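Local coordinates for protein hypoxanthine-guanine-xanthine phosphoribosyltransferase (Tritrichomonas foetus, PDB 1HGX) that salvages purine bases for the parasite by transferring the phosphoribosyl group of phosphoribosyl diphosphate to hypoxanthine, guanine or xanthine, giving IMP, GMP or XMP, at residues Q21-T32 with F52-F62. Numbering follows the deposited sequence.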
# COMPACT_ATOMS: atom_id res chain seq x y z
N GLN A 21 -0.55 -4.89 -15.94
CA GLN A 21 0.90 -4.86 -15.77
C GLN A 21 1.65 -4.18 -16.92
O GLN A 21 2.65 -3.50 -16.71
CB GLN A 21 1.43 -6.26 -15.49
CG GLN A 21 0.91 -6.82 -14.16
CD GLN A 21 1.12 -5.86 -12.99
OE1 GLN A 21 2.20 -5.25 -12.84
NE2 GLN A 21 0.11 -5.70 -12.15
N LYS A 22 1.14 -4.34 -18.14
CA LYS A 22 1.74 -3.71 -19.29
C LYS A 22 1.56 -2.19 -19.16
O LYS A 22 2.50 -1.40 -19.34
CB LYS A 22 1.07 -4.22 -20.56
CG LYS A 22 1.48 -3.52 -21.83
CD LYS A 22 0.79 -4.19 -23.01
CE LYS A 22 1.14 -3.50 -24.31
NZ LYS A 22 0.54 -2.15 -24.38
N ARG A 23 0.34 -1.77 -18.80
CA ARG A 23 0.04 -0.35 -18.65
C ARG A 23 0.89 0.29 -17.55
O ARG A 23 1.38 1.42 -17.69
CB ARG A 23 -1.44 -0.16 -18.32
CG ARG A 23 -1.88 1.30 -18.37
CD ARG A 23 -1.79 1.84 -19.79
NE ARG A 23 -2.05 3.27 -19.83
CZ ARG A 23 -1.21 4.17 -20.31
NH1 ARG A 23 -0.04 3.79 -20.80
NH2 ARG A 23 -1.53 5.46 -20.27
N ILE A 24 1.04 -0.41 -16.44
CA ILE A 24 1.84 0.08 -15.33
C ILE A 24 3.29 0.30 -15.75
O ILE A 24 3.90 1.29 -15.37
CB ILE A 24 1.74 -0.88 -14.12
CG1 ILE A 24 0.37 -0.71 -13.46
CG2 ILE A 24 2.87 -0.61 -13.11
CD1 ILE A 24 0.19 -1.55 -12.24
N ARG A 25 3.84 -0.61 -16.55
CA ARG A 25 5.21 -0.46 -17.01
C ARG A 25 5.30 0.78 -17.89
O ARG A 25 6.27 1.52 -17.81
CB ARG A 25 5.69 -1.68 -17.79
CG ARG A 25 5.93 -2.91 -16.94
CD ARG A 25 6.68 -4.01 -17.71
NE ARG A 25 5.89 -4.57 -18.80
CZ ARG A 25 5.09 -5.63 -18.68
NH1 ARG A 25 4.98 -6.25 -17.51
NH2 ARG A 25 4.40 -6.07 -19.72
N GLU A 26 4.28 1.00 -18.71
CA GLU A 26 4.23 2.16 -19.60
C GLU A 26 4.16 3.46 -18.80
O GLU A 26 4.86 4.43 -19.10
CB GLU A 26 3.02 2.08 -20.54
CG GLU A 26 3.09 0.94 -21.54
CD GLU A 26 1.81 0.74 -22.33
OE1 GLU A 26 0.75 1.28 -21.95
OE2 GLU A 26 1.86 0.02 -23.35
N LEU A 27 3.30 3.47 -17.78
CA LEU A 27 3.15 4.64 -16.91
C LEU A 27 4.44 4.93 -16.16
O LEU A 27 4.89 6.07 -16.10
CB LEU A 27 2.00 4.45 -15.93
CG LEU A 27 0.60 4.59 -16.54
CD1 LEU A 27 -0.47 4.25 -15.51
CD2 LEU A 27 0.42 6.01 -17.07
N ALA A 28 5.05 3.89 -15.60
CA ALA A 28 6.29 4.03 -14.84
C ALA A 28 7.37 4.67 -15.71
O ALA A 28 8.12 5.53 -15.23
CB ALA A 28 6.75 2.68 -14.31
N ALA A 29 7.42 4.30 -16.98
CA ALA A 29 8.40 4.85 -17.91
C ALA A 29 8.11 6.33 -18.11
O ALA A 29 9.02 7.16 -18.11
CB ALA A 29 8.31 4.14 -19.24
N GLU A 30 6.84 6.65 -18.25
CA GLU A 30 6.42 8.03 -18.45
C GLU A 30 6.72 8.89 -17.22
O GLU A 30 7.22 10.01 -17.35
CB GLU A 30 4.93 8.07 -18.77
CG GLU A 30 4.63 8.99 -19.92
CD GLU A 30 3.17 9.36 -20.01
OE1 GLU A 30 2.30 8.47 -19.82
OE2 GLU A 30 2.89 10.56 -20.27
N LEU A 31 6.44 8.35 -16.04
CA LEU A 31 6.68 9.06 -14.79
C LEU A 31 8.17 9.33 -14.58
O LEU A 31 8.55 10.42 -14.15
CB LEU A 31 6.13 8.26 -13.61
CG LEU A 31 4.61 8.06 -13.61
CD1 LEU A 31 4.19 7.14 -12.47
CD2 LEU A 31 3.93 9.41 -13.50
N THR A 32 9.01 8.33 -14.87
CA THR A 32 10.46 8.45 -14.71
C THR A 32 11.01 9.64 -15.50
O THR A 32 11.87 10.39 -15.02
CB THR A 32 11.16 7.16 -15.17
OG1 THR A 32 10.69 6.07 -14.37
CG2 THR A 32 12.66 7.28 -15.00
N PHE A 52 -2.40 -0.38 -7.22
CA PHE A 52 -1.85 0.36 -8.34
C PHE A 52 -0.58 1.09 -7.91
O PHE A 52 0.43 1.06 -8.62
CB PHE A 52 -2.90 1.37 -8.81
CG PHE A 52 -2.43 2.33 -9.86
CD1 PHE A 52 -1.73 1.88 -10.98
CD2 PHE A 52 -2.75 3.69 -9.77
CE1 PHE A 52 -1.36 2.76 -12.00
CE2 PHE A 52 -2.39 4.59 -10.79
CZ PHE A 52 -1.70 4.13 -11.91
N TYR A 53 -0.65 1.72 -6.74
CA TYR A 53 0.46 2.49 -6.17
C TYR A 53 1.71 1.65 -5.93
O TYR A 53 2.80 2.00 -6.39
CB TYR A 53 0.02 3.15 -4.86
CG TYR A 53 1.05 4.04 -4.20
CD1 TYR A 53 1.26 5.35 -4.64
CD2 TYR A 53 1.76 3.61 -3.07
CE1 TYR A 53 2.15 6.21 -3.97
CE2 TYR A 53 2.64 4.46 -2.40
CZ TYR A 53 2.83 5.76 -2.85
OH TYR A 53 3.69 6.60 -2.18
N THR A 54 1.57 0.55 -5.20
CA THR A 54 2.72 -0.29 -4.93
C THR A 54 3.29 -0.91 -6.21
O THR A 54 4.50 -1.07 -6.33
CB THR A 54 2.40 -1.39 -3.90
OG1 THR A 54 1.35 -2.21 -4.41
CG2 THR A 54 1.98 -0.76 -2.58
N ASP A 55 2.42 -1.26 -7.16
CA ASP A 55 2.90 -1.85 -8.41
C ASP A 55 3.73 -0.85 -9.21
O ASP A 55 4.73 -1.22 -9.82
CB ASP A 55 1.74 -2.39 -9.26
CG ASP A 55 1.33 -3.80 -8.85
OD1 ASP A 55 2.06 -4.45 -8.07
OD2 ASP A 55 0.26 -4.26 -9.30
N LEU A 56 3.32 0.42 -9.16
CA LEU A 56 4.04 1.49 -9.84
C LEU A 56 5.40 1.68 -9.20
O LEU A 56 6.42 1.76 -9.90
CB LEU A 56 3.28 2.82 -9.73
CG LEU A 56 2.23 3.23 -10.76
CD1 LEU A 56 1.72 4.60 -10.35
CD2 LEU A 56 2.81 3.29 -12.18
N LEU A 57 5.41 1.78 -7.87
CA LEU A 57 6.64 1.98 -7.11
C LEU A 57 7.68 0.88 -7.33
O LEU A 57 8.87 1.11 -7.20
CB LEU A 57 6.35 2.15 -5.62
CG LEU A 57 6.25 3.58 -5.08
CD1 LEU A 57 5.33 4.45 -5.93
CD2 LEU A 57 5.78 3.55 -3.64
N LYS A 58 7.22 -0.32 -7.68
CA LYS A 58 8.13 -1.43 -7.94
C LYS A 58 8.89 -1.20 -9.25
O LYS A 58 9.86 -1.90 -9.55
CB LYS A 58 7.38 -2.75 -8.02
CG LYS A 58 6.89 -3.23 -6.68
CD LYS A 58 5.96 -4.40 -6.87
CE LYS A 58 5.37 -4.83 -5.54
NZ LYS A 58 4.26 -5.78 -5.77
N HIS A 59 8.44 -0.23 -10.03
CA HIS A 59 9.07 0.10 -11.30
C HIS A 59 9.76 1.44 -11.29
O HIS A 59 10.27 1.87 -12.32
CB HIS A 59 8.03 0.10 -12.42
CG HIS A 59 7.41 -1.24 -12.65
ND1 HIS A 59 6.35 -1.71 -11.91
CD2 HIS A 59 7.74 -2.24 -13.51
CE1 HIS A 59 6.05 -2.93 -12.30
NE2 HIS A 59 6.88 -3.28 -13.27
N LEU A 60 9.76 2.13 -10.16
CA LEU A 60 10.39 3.44 -10.08
C LEU A 60 11.77 3.31 -9.46
O LEU A 60 11.91 3.19 -8.24
CB LEU A 60 9.51 4.40 -9.28
CG LEU A 60 8.53 5.31 -10.02
CD1 LEU A 60 8.20 4.84 -11.41
CD2 LEU A 60 7.29 5.46 -9.18
N ASP A 61 12.78 3.44 -10.30
CA ASP A 61 14.16 3.29 -9.89
C ASP A 61 14.86 4.60 -9.51
O ASP A 61 15.95 4.89 -10.01
CB ASP A 61 14.92 2.59 -11.02
CG ASP A 61 16.23 1.99 -10.57
OD1 ASP A 61 16.32 1.55 -9.40
OD2 ASP A 61 17.17 1.95 -11.39
N PHE A 62 14.23 5.40 -8.65
CA PHE A 62 14.82 6.66 -8.21
C PHE A 62 14.31 7.04 -6.82
O PHE A 62 13.36 6.44 -6.31
CB PHE A 62 14.57 7.78 -9.23
CG PHE A 62 13.12 7.97 -9.61
CD1 PHE A 62 12.28 8.78 -8.85
CD2 PHE A 62 12.61 7.39 -10.77
CE1 PHE A 62 10.96 8.99 -9.23
CE2 PHE A 62 11.28 7.60 -11.16
CZ PHE A 62 10.46 8.40 -10.39
O HOH W 1 12.45 4.28 -13.01
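Knobs-into-holes packing between two helices of the phosphoribosyltransferase core joins 21-32 to 52-62, with Leu-56 as the knob among Ile-24, Leu-27, Ala-28 and Leu-31. The axes of helices 21-32 and 52-57 cross at -61°, 9.6 Å apart, and Leu-56 CD2 lies 4.0 Å from Leu-27 CB. Beside this knob Phe-52 turns its CG anti to the backbone N (chi1 173°), bringing the ring edge to Leu-27 CD1, 3.8 Å from CZ and in the ring plane; Leu-56 CD1 lies above one face of the same ring, toward its rim. Ile-24 extends past it, its CD1 3.5 Å from Asp-55 CB.

One polar bond joins the two helices at one end. Gln-21 NE2 donates to Asp-55 OD2 (3.2 Å, N-H...O 163°) in its own amide plane but from above the carboxylate; the two planes stand almost perpendicular. Tyr-160 OH also hydrogen-bonds to OD2, and Gln-17 OE1 to Gln-21 NE2.

In the type I turn from Leu-57 to Leu-60, His-59 folds back, its ND1 donating to Asp-55 O at 2.7 Å nearly in the ring plane. That bond helps to fix the ring's rotation, and His-59 CB packs 3.4 Å from Ala-28 CB. Further along, Thr-32 OG1 meets the edge of Phe-62 in plane, 3.6 Å from CE2, while a water links this hydroxyl to Asp-61 N.

Beneath the helix pair lies the central sheet: Leu-27 and Leu-31 rest on Tyr-147 of strand 147-152, Phe-52 on Val-101 of strand 97-102, and Leu-60 on Met-42 of strand 41-45, while Leu-57 packs against Phe-51 of the second subunit.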